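Local coordinates for putative metal resistance protein (Proteus mirabilis, PDB 6C29) that probably serves, as the N-terminal periplasmic tandem immunoglobulin-fold domain of the membrane protein ScsB, in protein-disulfide reduction, priming the disulfide isomerase ScsC, at residues L227-T232 / R238-T243; H83-D88 / N182-P187; L171-G176 / V231-Y236; T44-P49 / P72-F77; S160-S165 / G220-K225. All coordinates share one frame; numbering follows the deposited sequence.

Contact 1: L227-T232 / R238-T243; sequences LSFVVT and RQVNDT
Phe-229 and Val-240 form the tight part of this strand pair. Val-240 CB sits over one face of the Phe-229 ring, 3.7 Å from its centroid. Chi1 of 62° at Phe-229 brings the ring over Val-240, CB lying toward its rim. The backbones pair there by two bonds, Val-240 N to Phe-229 O at 2.8 Å and Phe-229 N to Val-240 O. Leu-227 and Val-231 continue this buried face, which strands 155-163 and 166-173 cover. The other face is more polar, though Val-230 on it is buried. Here Gln-239, bent at chi2 (70°), swings its amide back so that NE2 donates to Ser-228 OG at 3.1 Å; Ser-228 OG is also bonded to Asp-186, and Gln-239 OE1 to Arg-47. The Asn-241 to Thr-243 end is looser, its side chains more exposed and only marginally in contact. Alternating hydrogen-bonded and non-hydrogen-bonded pairs between strands joined by a short turn are those of an antiparallel beta hairpin, here facing the other sheet of an immunoglobulin-fold sandwich.

Contact 2: H83-D88 / N182-P187; sequences HTQGYD and NIYLDP
Gln-85 reaches across to the backbone of Tyr-184 and Leu-185, the one residue of strand 84-88 to do so; the strand itself is placed by backbone pairing of Thr-84 with Phe-77 and of Gly-86 with Ser-75. With CG anti to the carbonyl carbon (chi1 -58°) and the chain extended beyond it, Gln-85 carries its amide end-on to the edge of strand 182-186. NE2 donates to Leu-185 O at 3.2 Å, a nearly straight bond (174°) in the amide plane, and also bonds Ser-48 O. OE1 accepts from Leu-185 N at 3.3 Å with a more bent geometry, while lying 3.4 Å from Tyr-184 CA. A water shares this second link, donating to Gln-85 OE1 at 2.6 Å and accepting from Leu-185 N at 3.0 Å. One side-chain amide thus meets both the N-H and the C=O of a single residue, mimicking a strand partner at the buried interface of two immunoglobulin-fold domains.

Contact 3: L171-G176 / V231-Y236; sequences LQREQG and VTDDGY
A salt-bridge network between Arg-173 and the acidic pair Asp-233 and Asp-234 ties together two sheets of the C-terminal immunoglobulin-fold domain near one end of the sandwich. Arg-173 closes strand 166-173, and Asp-233 ends strand 226-233 where the chain enters a type I' turn, Asp-233 to Tyr-236, leading into strand 236-243. The CA atoms of Arg-173 and Asp-233 lie 9.8 Å apart, and the arginine spans the gap with CG anti to the backbone N (chi1 -166°) and an extended chain as far as NE. At the guanidinium edge, NH1 faces Asp-233 OD2 as a salt bridge at an unusually short 2.5 Å, to be read with caution. Asp-234 OD2 receives NH2 at 2.8 Å through its anti lone pair, and NH1 weakly at 3.0 Å. Both aspartate side chains cross that of the arginine at about a right angle, their carboxylate planes turned 77° and 60° from the guanidinium, so neither lies flat against it and each offers a single oxygen, OD2. NE is taken by Gln-175 O at 2.9 Å in the guanidinium plane, which helps to fix the rotation of the group. His-179 also supplies donors, its backbone N to Asp-233 OD2 and its ND1 to Asp-234 OD2. Gathering these donors probably offsets the mutual repulsion of two adjacent carboxylates and favours their ionised form, holding the hairpin turn against the opposite sheet.

Contact 4: T44-P49 / P72-F77; sequences TYWRSP and PSPSAF
Trp-46 and Pro-74 meet through an apolar, CH-pi contact. Pro-74 CG stands over the indole face, 3.6 Å from the centroid of the five-membered ring and only 11° off its normal. Pro-74 CB backs it up at 3.6 Å from Trp-46 CG, and the pyrrolidine CD lies 3.8 Å from Trp-46 NE1, so one side of the proline lies across the indole. Chi1 of -170° carries the indole toward Pro-74, and chi2 of 47° turns its face to it.

The opposite indole face is met by a neighbour in sequence. Arg-47 folds back so that CG lies 3.9 Å above the ring plane, and Trp-46 CZ2 lies over one face of the Arg-47 guanidinium, toward its rim.

Among the polar groups, Pro-72 O comes obliquely to within 4.0 Å of Trp-46 NE1 and accepts from Tyr-87 OH. With proline C-H groups on one face and the arginine's aliphatic CG on the other, the buried indole is held by dispersion and CH-pi contacts, while the arginine charge is met by a salt bridge to Asp-186.

Contact 5: S160-S165 / G220-K225; sequences SDYRNS and GDITGK
Tyr-162 lies against the loop 220-225 with one ring face on Ile-222. Ile-222 CG1 stands 3.4 Å from the ring centroid, 3° off the normal, and CD1 reaches Tyr-162 CE1 at 3.6 Å. The isoleucine crosses the ring at about a right angle, and its chi1 of 56° brings CG1 over the ring centre. At the end of the ring, Tyr-162 OH donates to Gly-220 O at 2.8 Å, tilted from the carbonyl plane. Strand 155-163 is an outer strand of the four-stranded sheet of the C-terminal immunoglobulin-like sandwich, and the pair joins it to the loop feeding strand 226-233 of the facing sheet. Further out, Asp-221 OD1 accepts from Thr-223 N at 2.9 Å, an Asx turn, and from Thr-223 OG1 on its syn side, while a type II turn from Ile-222 to Lys-225 follows. A water accepts from Tyr-162 N at 2.9 Å and donates to Asp-161 OD1, with a weak link to Thr-223 OG1. Beyond the ring, Ile-244 and Val-211 touch both Tyr-162 and Ile-222.

In the fold
Contacts 2 and 4, their centres about 5 Å apart, lie where the two immunoglobulin-fold domains meet. Ser-48 OG bonds Asp-186 OD1 at 2.6 Å, and Tyr-184 packs on Pro-74. Contact 1 joins this interface from the C-terminal domain, centred about 12 Å from contact 2: Val-230 CG2 packs on Trp-46 CZ2 at 3.8 Å, while strand 182-186 pairs with strand 226-233. The same strand carries on into contact 3, which shares Val-231 and Thr-232 with contact 1. Contact 5 lies toward another end of that domain, about 25 Å from contact 3 between centres, and touches contact 1 through Thr-243. None of the five contacts includes a cysteine of the redox chemistry.

Contact 1: L227-T232 / R238-T243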
# COMPACT_ATOMS: atom_id res chain seq x y z
N LEU A 227 5.38 -5.73 -14.09
CA LEU A 227 3.93 -5.66 -14.00
C LEU A 227 3.55 -6.12 -12.60
O LEU A 227 3.55 -7.30 -12.28
CB LEU A 227 3.26 -6.54 -15.07
CG LEU A 227 1.73 -6.59 -15.01
CD1 LEU A 227 1.10 -5.21 -15.18
CD2 LEU A 227 1.21 -7.52 -16.06
N SER A 228 3.19 -5.15 -11.79
CA SER A 228 2.85 -5.37 -10.38
C SER A 228 1.51 -4.72 -10.14
O SER A 228 1.30 -3.54 -10.51
CB SER A 228 3.91 -4.77 -9.46
OG SER A 228 3.51 -4.78 -8.10
N PHE A 229 0.58 -5.47 -9.55
CA PHE A 229 -0.73 -4.95 -9.26
C PHE A 229 -1.41 -5.81 -8.22
O PHE A 229 -0.99 -6.94 -7.96
CB PHE A 229 -1.59 -4.82 -10.54
CG PHE A 229 -1.86 -6.11 -11.25
CD1 PHE A 229 -2.95 -6.89 -10.93
CD2 PHE A 229 -1.04 -6.50 -12.29
CE1 PHE A 229 -3.21 -8.07 -11.62
CE2 PHE A 229 -1.31 -7.67 -13.00
CZ PHE A 229 -2.38 -8.45 -12.67
N VAL A 230 -2.44 -5.24 -7.64
CA VAL A 230 -3.36 -5.94 -6.77
C VAL A 230 -4.70 -6.02 -7.49
O VAL A 230 -5.20 -5.03 -8.00
CB VAL A 230 -3.49 -5.21 -5.43
CG1 VAL A 230 -4.65 -5.79 -4.59
CG2 VAL A 230 -2.13 -5.24 -4.69
N VAL A 231 -5.28 -7.21 -7.54
CA VAL A 231 -6.63 -7.40 -8.03
C VAL A 231 -7.46 -7.96 -6.90
O VAL A 231 -7.00 -8.80 -6.13
CB VAL A 231 -6.63 -8.32 -9.28
CG1 VAL A 231 -5.92 -9.67 -9.02
CG2 VAL A 231 -8.04 -8.56 -9.77
N THR A 232 -8.68 -7.44 -6.76
CA THR A 232 -9.59 -7.85 -5.71
C THR A 232 -10.92 -8.27 -6.30
O THR A 232 -11.32 -7.77 -7.35
CB THR A 232 -9.83 -6.72 -4.70
OG1 THR A 232 -10.54 -5.65 -5.33
CG2 THR A 232 -8.50 -6.20 -4.13
N ARG A 238 -5.38 -10.21 -4.21
CA ARG A 238 -4.23 -10.91 -4.77
C ARG A 238 -3.23 -9.95 -5.37
O ARG A 238 -3.57 -9.14 -6.23
CB ARG A 238 -4.72 -11.89 -5.86
CG ARG A 238 -3.68 -12.48 -6.78
CD ARG A 238 -2.68 -13.44 -6.12
NE ARG A 238 -1.55 -13.72 -7.01
CZ ARG A 238 -1.50 -14.71 -7.87
NH1 ARG A 238 -2.49 -15.58 -7.98
NH2 ARG A 238 -0.44 -14.84 -8.63
N GLN A 239 -2.00 -10.08 -4.90
CA GLN A 239 -0.84 -9.41 -5.46
C GLN A 239 -0.26 -10.23 -6.60
O GLN A 239 0.02 -11.42 -6.42
CB GLN A 239 0.20 -9.22 -4.35
CG GLN A 239 1.55 -8.77 -4.84
CD GLN A 239 1.56 -7.36 -5.36
OE1 GLN A 239 0.96 -6.46 -4.79
NE2 GLN A 239 2.25 -7.15 -6.48
N VAL A 240 -0.12 -9.60 -7.76
CA VAL A 240 0.46 -10.21 -8.94
C VAL A 240 1.78 -9.54 -9.26
O VAL A 240 1.89 -8.30 -9.28
CB VAL A 240 -0.48 -10.07 -10.12
CG1 VAL A 240 0.14 -10.68 -11.35
CG2 VAL A 240 -1.79 -10.74 -9.84
N ASN A 241 2.79 -10.37 -9.50
CA ASN A 241 4.10 -9.92 -9.96
C ASN A 241 4.46 -10.65 -11.23
O ASN A 241 4.61 -11.88 -11.26
CB ASN A 241 5.17 -10.12 -8.90
CG ASN A 241 5.00 -9.20 -7.71
OD1 ASN A 241 5.37 -8.02 -7.75
ND2 ASN A 241 4.40 -9.72 -6.69
N ASP A 242 4.51 -9.88 -12.31
CA ASP A 242 4.73 -10.41 -13.62
C ASP A 242 5.55 -9.42 -14.42
O ASP A 242 6.21 -8.56 -13.84
CB ASP A 242 3.40 -10.72 -14.26
CG ASP A 242 3.48 -11.88 -15.26
OD1 ASP A 242 3.31 -13.05 -14.85
OD2 ASP A 242 3.73 -11.62 -16.46
N THR A 243 5.55 -9.57 -15.75
CA THR A 243 6.34 -8.72 -16.64
C THR A 243 5.46 -8.21 -17.76
O THR A 243 4.69 -8.98 -18.29
CB THR A 243 7.52 -9.50 -17.23
OG1 THR A 243 8.31 -10.02 -16.15
CG2 THR A 243 8.40 -8.64 -18.14

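Contact 2: H83-D88 / N182-P187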
# COMPACT_ATOMS: atom_id res chain seq x y z
N HIS A 83 -7.02 11.28 -9.88
CA HIS A 83 -7.01 9.84 -9.59
C HIS A 83 -5.88 9.42 -8.65
O HIS A 83 -4.70 9.65 -8.95
CB HIS A 83 -6.90 9.00 -10.84
CG HIS A 83 -7.09 7.52 -10.60
ND1 HIS A 83 -8.30 6.98 -10.24
CD2 HIS A 83 -6.21 6.49 -10.64
CE1 HIS A 83 -8.17 5.67 -10.09
NE2 HIS A 83 -6.91 5.35 -10.32
N THR A 84 -6.24 8.76 -7.55
CA THR A 84 -5.27 8.35 -6.53
C THR A 84 -5.57 6.96 -5.97
O THR A 84 -6.71 6.48 -6.04
CB THR A 84 -5.23 9.33 -5.39
OG1 THR A 84 -6.53 9.44 -4.81
CG2 THR A 84 -4.79 10.70 -5.88
N GLN A 85 -4.54 6.33 -5.42
CA GLN A 85 -4.65 5.02 -4.78
C GLN A 85 -4.23 5.15 -3.32
O GLN A 85 -3.16 5.68 -3.04
CB GLN A 85 -3.80 3.97 -5.50
CG GLN A 85 -4.22 3.86 -6.97
CD GLN A 85 -3.40 2.90 -7.77
OE1 GLN A 85 -3.94 2.11 -8.55
NE2 GLN A 85 -2.08 2.99 -7.66
N GLY A 86 -5.07 4.71 -2.40
CA GLY A 86 -4.77 4.89 -0.99
C GLY A 86 -5.90 4.44 -0.10
O GLY A 86 -6.58 3.45 -0.39
N TYR A 87 -6.06 5.14 1.02
CA TYR A 87 -6.90 4.71 2.10
C TYR A 87 -7.69 5.86 2.67
O TYR A 87 -7.16 6.96 2.87
CB TYR A 87 -6.06 4.13 3.22
CG TYR A 87 -5.03 3.10 2.78
CD1 TYR A 87 -5.40 1.78 2.57
CD2 TYR A 87 -3.71 3.45 2.57
CE1 TYR A 87 -4.46 0.82 2.18
CE2 TYR A 87 -2.75 2.52 2.18
CZ TYR A 87 -3.12 1.20 2.00
OH TYR A 87 -2.19 0.26 1.63
N ASP A 88 -8.95 5.63 2.97
CA ASP A 88 -9.70 6.62 3.72
C ASP A 88 -10.16 6.07 5.05
O ASP A 88 -10.08 4.85 5.30
CB ASP A 88 -10.89 7.17 2.90
CG ASP A 88 -11.92 6.14 2.58
OD1 ASP A 88 -11.67 4.95 2.79
OD2 ASP A 88 -13.01 6.55 2.07
N ASN A 182 -11.69 -5.11 -8.85
CA ASN A 182 -10.94 -3.87 -8.91
C ASN A 182 -9.50 -4.24 -9.14
O ASN A 182 -9.07 -5.35 -8.80
CB ASN A 182 -11.08 -3.04 -7.63
CG ASN A 182 -12.41 -2.36 -7.55
OD1 ASN A 182 -12.65 -1.38 -8.26
ND2 ASN A 182 -13.28 -2.87 -6.71
N ILE A 183 -8.75 -3.29 -9.70
CA ILE A 183 -7.32 -3.45 -9.90
C ILE A 183 -6.60 -2.15 -9.54
O ILE A 183 -7.08 -1.04 -9.81
CB ILE A 183 -7.00 -3.88 -11.33
CG1 ILE A 183 -5.53 -4.30 -11.45
CG2 ILE A 183 -7.32 -2.79 -12.30
CD1 ILE A 183 -5.23 -5.08 -12.75
N TYR A 184 -5.45 -2.32 -8.91
CA TYR A 184 -4.60 -1.24 -8.43
C TYR A 184 -3.19 -1.53 -8.91
O TYR A 184 -2.61 -2.53 -8.55
CB TYR A 184 -4.66 -1.18 -6.91
CG TYR A 184 -6.08 -1.16 -6.42
CD1 TYR A 184 -6.81 0.00 -6.43
CD2 TYR A 184 -6.68 -2.30 -5.95
CE1 TYR A 184 -8.14 0.03 -6.02
CE2 TYR A 184 -7.99 -2.30 -5.51
CZ TYR A 184 -8.73 -1.13 -5.54
OH TYR A 184 -10.03 -1.10 -5.10
N LEU A 185 -2.65 -0.64 -9.73
CA LEU A 185 -1.36 -0.92 -10.39
C LEU A 185 -0.22 -0.07 -9.89
O LEU A 185 -0.40 1.09 -9.54
CB LEU A 185 -1.50 -0.73 -11.91
CG LEU A 185 -2.44 -1.71 -12.60
CD1 LEU A 185 -3.74 -1.05 -13.00
CD2 LEU A 185 -1.78 -2.26 -13.78
N ASP A 186 0.99 -0.66 -9.88
CA ASP A 186 2.24 0.01 -9.60
C ASP A 186 2.93 0.37 -10.93
O ASP A 186 3.42 -0.52 -11.62
CB ASP A 186 3.17 -0.90 -8.80
CG ASP A 186 2.56 -1.34 -7.47
OD1 ASP A 186 2.50 -0.52 -6.55
OD2 ASP A 186 2.17 -2.51 -7.35
N PRO A 187 2.99 1.66 -11.28
CA PRO A 187 3.66 2.01 -12.55
C PRO A 187 5.17 1.90 -12.45
O PRO A 187 5.75 2.08 -11.37
CB PRO A 187 3.22 3.45 -12.81
CG PRO A 187 2.86 4.01 -11.46
CD PRO A 187 2.46 2.84 -10.57
O HOH W 1 -4.47 1.37 -10.95

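Contact 3: L171-G176 / V231-Y236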
# COMPACT_ATOMS: atom_id res chain seq x y z
N LEU A 171 -6.81 -11.54 -17.49
CA LEU A 171 -6.71 -12.23 -16.21
C LEU A 171 -7.78 -13.29 -16.11
O LEU A 171 -8.96 -13.01 -16.28
CB LEU A 171 -6.85 -11.25 -15.04
CG LEU A 171 -5.92 -10.04 -15.09
CD1 LEU A 171 -6.21 -9.08 -13.95
CD2 LEU A 171 -4.47 -10.46 -15.00
N GLN A 172 -7.37 -14.51 -15.80
CA GLN A 172 -8.30 -15.61 -15.66
C GLN A 172 -8.58 -15.89 -14.20
O GLN A 172 -7.65 -16.06 -13.41
CB GLN A 172 -7.76 -16.87 -16.32
CG GLN A 172 -8.73 -18.03 -16.20
CD GLN A 172 -8.19 -19.32 -16.81
OE1 GLN A 172 -7.06 -19.73 -16.53
NE2 GLN A 172 -9.02 -19.98 -17.61
N ARG A 173 -9.85 -15.93 -13.82
CA ARG A 173 -10.21 -16.26 -12.46
C ARG A 173 -9.97 -17.75 -12.22
O ARG A 173 -10.26 -18.56 -13.07
CB ARG A 173 -11.65 -15.90 -12.19
CG ARG A 173 -11.96 -15.92 -10.69
CD ARG A 173 -13.31 -15.33 -10.34
NE ARG A 173 -13.65 -15.64 -8.95
CZ ARG A 173 -14.09 -14.78 -8.05
NH1 ARG A 173 -14.26 -13.51 -8.36
NH2 ARG A 173 -14.37 -15.19 -6.82
N GLU A 174 -9.40 -18.10 -11.07
CA GLU A 174 -9.02 -19.50 -10.79
C GLU A 174 -10.25 -20.39 -10.71
O GLU A 174 -10.32 -21.47 -11.30
CB GLU A 174 -8.24 -19.58 -9.48
CG GLU A 174 -7.71 -20.99 -9.18
CD GLU A 174 -7.03 -21.12 -7.82
OE1 GLU A 174 -6.61 -20.10 -7.23
OE2 GLU A 174 -6.91 -22.27 -7.34
N GLN A 175 -11.21 -19.91 -9.94
CA GLN A 175 -12.46 -20.58 -9.70
C GLN A 175 -13.63 -19.59 -9.79
O GLN A 175 -13.56 -18.49 -9.23
CB GLN A 175 -12.46 -21.23 -8.32
CG GLN A 175 -13.61 -22.16 -8.16
CD GLN A 175 -13.70 -22.74 -6.77
OE1 GLN A 175 -12.70 -22.82 -6.04
NE2 GLN A 175 -14.90 -23.15 -6.40
N GLY A 176 -14.67 -19.98 -10.49
CA GLY A 176 -15.85 -19.15 -10.62
C GLY A 176 -15.69 -17.99 -11.59
O GLY A 176 -14.78 -17.95 -12.41
N VAL A 231 -5.28 -7.21 -7.54
CA VAL A 231 -6.63 -7.40 -8.03
C VAL A 231 -7.46 -7.96 -6.90
O VAL A 231 -7.00 -8.80 -6.13
CB VAL A 231 -6.63 -8.32 -9.28
CG1 VAL A 231 -5.92 -9.67 -9.02
CG2 VAL A 231 -8.04 -8.56 -9.77
N THR A 232 -8.68 -7.44 -6.76
CA THR A 232 -9.59 -7.85 -5.71
C THR A 232 -10.92 -8.27 -6.30
O THR A 232 -11.32 -7.77 -7.35
CB THR A 232 -9.83 -6.72 -4.70
OG1 THR A 232 -10.54 -5.65 -5.33
CG2 THR A 232 -8.50 -6.20 -4.13
N ASP A 233 -11.60 -9.18 -5.62
CA ASP A 233 -12.98 -9.54 -5.91
C ASP A 233 -13.47 -10.38 -4.72
O ASP A 233 -12.69 -11.13 -4.14
CB ASP A 233 -13.11 -10.31 -7.22
CG ASP A 233 -14.51 -10.28 -7.77
OD1 ASP A 233 -15.35 -9.49 -7.30
OD2 ASP A 233 -14.75 -11.04 -8.71
N ASP A 234 -14.75 -10.23 -4.37
CA ASP A 234 -15.39 -11.06 -3.35
C ASP A 234 -14.62 -11.06 -2.04
O ASP A 234 -14.53 -12.08 -1.36
CB ASP A 234 -15.55 -12.48 -3.88
CG ASP A 234 -16.52 -12.54 -5.07
OD1 ASP A 234 -17.53 -11.81 -5.05
OD2 ASP A 234 -16.21 -13.24 -6.05
N GLY A 235 -14.03 -9.92 -1.69
CA GLY A 235 -13.32 -9.82 -0.43
C GLY A 235 -11.94 -10.47 -0.39
O GLY A 235 -11.30 -10.51 0.68
N TYR A 236 -11.48 -10.97 -1.53
CA TYR A 236 -10.15 -11.52 -1.67
C TYR A 236 -9.27 -10.54 -2.38
O TYR A 236 -9.72 -9.85 -3.27
CB TYR A 236 -10.20 -12.82 -2.47
CG TYR A 236 -9.01 -13.74 -2.30
CD1 TYR A 236 -7.83 -13.57 -3.04
CD2 TYR A 236 -9.08 -14.81 -1.41
CE1 TYR A 236 -6.72 -14.46 -2.88
CE2 TYR A 236 -8.01 -15.69 -1.25
CZ TYR A 236 -6.84 -15.51 -1.99
OH TYR A 236 -5.81 -16.41 -1.81

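Contact 4: T44-P49 / P72-F77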
# COMPACT_ATOMS: atom_id res chain seq x y z
N THR A 44 -4.93 8.84 3.07
CA THR A 44 -3.50 8.68 2.88
C THR A 44 -3.31 7.75 1.71
O THR A 44 -4.28 7.39 1.05
CB THR A 44 -2.80 8.22 4.15
OG1 THR A 44 -1.37 8.26 3.96
CG2 THR A 44 -3.23 6.84 4.61
N TYR A 45 -2.06 7.49 1.37
CA TYR A 45 -1.73 6.89 0.09
C TYR A 45 -1.15 5.50 0.19
O TYR A 45 -0.58 5.10 1.19
CB TYR A 45 -0.72 7.75 -0.61
CG TYR A 45 -1.15 9.14 -1.00
CD1 TYR A 45 -1.72 9.38 -2.24
CD2 TYR A 45 -0.92 10.20 -0.16
CE1 TYR A 45 -2.07 10.68 -2.63
CE2 TYR A 45 -1.25 11.48 -0.53
CZ TYR A 45 -1.83 11.71 -1.78
OH TYR A 45 -2.15 12.99 -2.15
N TRP A 46 -1.31 4.78 -0.90
CA TRP A 46 -0.70 3.48 -1.10
C TRP A 46 0.74 3.64 -1.54
O TRP A 46 1.21 4.76 -1.77
CB TRP A 46 -1.53 2.73 -2.14
CG TRP A 46 -1.26 1.27 -2.36
CD1 TRP A 46 -1.11 0.31 -1.42
CD2 TRP A 46 -1.17 0.61 -3.63
NE1 TRP A 46 -0.92 -0.92 -2.01
CE2 TRP A 46 -0.96 -0.76 -3.37
CE3 TRP A 46 -1.24 1.03 -4.96
CZ2 TRP A 46 -0.82 -1.70 -4.36
CZ3 TRP A 46 -1.11 0.06 -5.97
CH2 TRP A 46 -0.91 -1.28 -5.65
N ARG A 47 1.43 2.52 -1.73
CA ARG A 47 2.83 2.59 -2.15
C ARG A 47 3.01 3.24 -3.53
O ARG A 47 4.07 3.81 -3.81
CB ARG A 47 3.45 1.20 -2.16
CG ARG A 47 2.84 0.26 -3.15
CD ARG A 47 3.46 -1.13 -3.04
NE ARG A 47 2.84 -1.95 -4.06
CZ ARG A 47 2.32 -3.15 -3.87
NH1 ARG A 47 2.39 -3.75 -2.66
NH2 ARG A 47 1.75 -3.77 -4.88
N SER A 48 2.01 3.10 -4.39
CA SER A 48 1.91 3.80 -5.68
C SER A 48 0.74 4.76 -5.59
O SER A 48 -0.40 4.38 -5.78
CB SER A 48 1.72 2.82 -6.83
OG SER A 48 2.91 2.03 -6.98
N PRO A 49 1.01 6.00 -5.26
CA PRO A 49 -0.08 6.90 -4.86
C PRO A 49 -0.90 7.42 -6.01
O PRO A 49 -2.03 7.87 -5.78
CB PRO A 49 0.67 8.04 -4.19
CG PRO A 49 2.00 8.05 -4.84
CD PRO A 49 2.33 6.63 -5.13
N PRO A 72 -1.82 -2.78 3.24
CA PRO A 72 -3.19 -3.25 3.13
C PRO A 72 -3.74 -2.98 1.76
O PRO A 72 -3.31 -2.03 1.06
CB PRO A 72 -3.92 -2.46 4.22
CG PRO A 72 -2.82 -2.16 5.23
CD PRO A 72 -1.64 -1.86 4.38
N SER A 73 -4.68 -3.81 1.35
CA SER A 73 -5.26 -3.69 0.04
C SER A 73 -5.81 -2.27 -0.13
O SER A 73 -6.57 -1.82 0.75
CB SER A 73 -6.34 -4.76 -0.15
OG SER A 73 -6.65 -4.90 -1.51
N PRO A 74 -5.47 -1.55 -1.22
CA PRO A 74 -5.86 -0.13 -1.31
C PRO A 74 -7.23 0.09 -1.92
O PRO A 74 -7.91 -0.84 -2.37
CB PRO A 74 -4.78 0.46 -2.23
CG PRO A 74 -4.52 -0.69 -3.19
CD PRO A 74 -4.58 -1.93 -2.33
N SER A 75 -7.62 1.35 -1.95
CA SER A 75 -8.81 1.79 -2.64
C SER A 75 -8.43 2.88 -3.64
O SER A 75 -7.35 3.46 -3.54
CB SER A 75 -9.83 2.32 -1.63
OG SER A 75 -10.24 1.29 -0.75
N ALA A 76 -9.34 3.16 -4.58
CA ALA A 76 -9.12 4.21 -5.56
C ALA A 76 -10.09 5.35 -5.34
O ALA A 76 -11.24 5.13 -4.95
CB ALA A 76 -9.25 3.66 -6.97
N PHE A 77 -9.62 6.55 -5.62
CA PHE A 77 -10.44 7.74 -5.43
C PHE A 77 -10.26 8.66 -6.63
O PHE A 77 -9.17 8.74 -7.20
CB PHE A 77 -10.03 8.49 -4.15
CG PHE A 77 -10.00 7.64 -2.93
CD1 PHE A 77 -11.14 7.48 -2.16
CD2 PHE A 77 -8.83 7.01 -2.52
CE1 PHE A 77 -11.13 6.70 -1.02
CE2 PHE A 77 -8.81 6.24 -1.39
CZ PHE A 77 -9.96 6.08 -0.64

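Contact 5: S160-S165 / G220-K225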
# COMPACT_ATOMS: atom_id res chain seq x y z
N SER A 160 -0.26 -10.04 -20.76
CA SER A 160 -0.30 -8.62 -21.00
C SER A 160 0.40 -8.24 -22.28
O SER A 160 1.23 -8.99 -22.82
CB SER A 160 0.30 -7.84 -19.82
OG SER A 160 1.67 -8.15 -19.66
N ASP A 161 0.04 -7.07 -22.76
CA ASP A 161 0.58 -6.54 -23.99
C ASP A 161 0.63 -5.04 -23.88
O ASP A 161 -0.21 -4.41 -23.21
CB ASP A 161 -0.26 -6.97 -25.19
CG ASP A 161 0.26 -6.42 -26.49
OD1 ASP A 161 1.34 -6.88 -26.94
OD2 ASP A 161 -0.40 -5.51 -27.05
N TYR A 162 1.61 -4.44 -24.53
CA TYR A 162 1.74 -3.00 -24.54
C TYR A 162 2.02 -2.48 -25.92
O TYR A 162 2.96 -2.95 -26.55
CB TYR A 162 2.86 -2.55 -23.62
CG TYR A 162 3.08 -1.07 -23.60
CD1 TYR A 162 2.26 -0.22 -22.88
CD2 TYR A 162 4.14 -0.51 -24.31
CE1 TYR A 162 2.47 1.13 -22.87
CE2 TYR A 162 4.36 0.85 -24.30
CZ TYR A 162 3.53 1.66 -23.57
OH TYR A 162 3.76 3.01 -23.54
N ARG A 163 1.20 -1.54 -26.38
CA ARG A 163 1.38 -0.88 -27.67
C ARG A 163 0.54 0.39 -27.70
O ARG A 163 -0.46 0.51 -26.98
CB ARG A 163 1.01 -1.81 -28.83
CG ARG A 163 -0.44 -2.24 -28.86
CD ARG A 163 -0.69 -3.12 -30.08
NE ARG A 163 -0.06 -4.43 -29.95
CZ ARG A 163 0.36 -5.18 -30.97
NH1 ARG A 163 0.23 -4.74 -32.23
NH2 ARG A 163 0.91 -6.36 -30.74
N ASN A 164 0.99 1.37 -28.49
CA ASN A 164 0.28 2.64 -28.61
C ASN A 164 0.04 3.31 -27.25
O ASN A 164 -1.03 3.87 -27.01
CB ASN A 164 -1.07 2.45 -29.33
CG ASN A 164 -0.94 1.69 -30.64
OD1 ASN A 164 -1.67 0.74 -30.89
ND2 ASN A 164 0.01 2.09 -31.46
N SER A 165 1.03 3.23 -26.36
CA SER A 165 0.97 3.82 -25.02
C SER A 165 -0.22 3.31 -24.19
O SER A 165 -0.74 4.03 -23.35
CB SER A 165 0.91 5.34 -25.10
OG SER A 165 2.01 5.85 -25.82
N GLY A 220 6.97 5.95 -23.70
CA GLY A 220 7.85 5.11 -24.50
C GLY A 220 7.53 3.65 -24.27
O GLY A 220 6.52 3.31 -23.67
N ASP A 221 8.41 2.77 -24.74
CA ASP A 221 8.17 1.33 -24.62
C ASP A 221 8.46 0.85 -23.21
O ASP A 221 9.57 1.00 -22.72
CB ASP A 221 9.03 0.55 -25.62
CG ASP A 221 8.53 -0.86 -25.85
OD1 ASP A 221 7.64 -1.31 -25.10
OD2 ASP A 221 9.03 -1.53 -26.78
N ILE A 222 7.44 0.30 -22.56
CA ILE A 222 7.61 -0.28 -21.23
C ILE A 222 7.55 -1.81 -21.26
O ILE A 222 7.51 -2.44 -20.20
CB ILE A 222 6.56 0.24 -20.24
CG1 ILE A 222 5.14 -0.03 -20.77
CG2 ILE A 222 6.81 1.71 -19.96
CD1 ILE A 222 4.02 0.29 -19.78
N THR A 223 7.54 -2.41 -22.44
CA THR A 223 7.59 -3.86 -22.56
C THR A 223 8.81 -4.38 -21.80
O THR A 223 9.88 -3.79 -21.92
CB THR A 223 7.63 -4.31 -24.03
OG1 THR A 223 6.40 -3.93 -24.67
CG2 THR A 223 7.77 -5.80 -24.14
N GLY A 224 8.65 -5.44 -21.01
CA GLY A 224 9.77 -5.98 -20.25
C GLY A 224 9.92 -5.40 -18.85
O GLY A 224 10.68 -5.93 -18.05
N LYS A 225 9.23 -4.28 -18.57
CA LYS A 225 9.23 -3.69 -17.23
C LYS A 225 8.32 -4.47 -16.29
O LYS A 225 7.50 -5.29 -16.72
CB LYS A 225 8.76 -2.22 -17.29
CG LYS A 225 9.55 -1.32 -18.21
CD LYS A 225 10.95 -0.94 -17.75
CE LYS A 225 11.50 0.09 -18.75
NZ LYS A 225 12.77 0.76 -18.37
O HOH W 2 3.89 -6.18 -25.07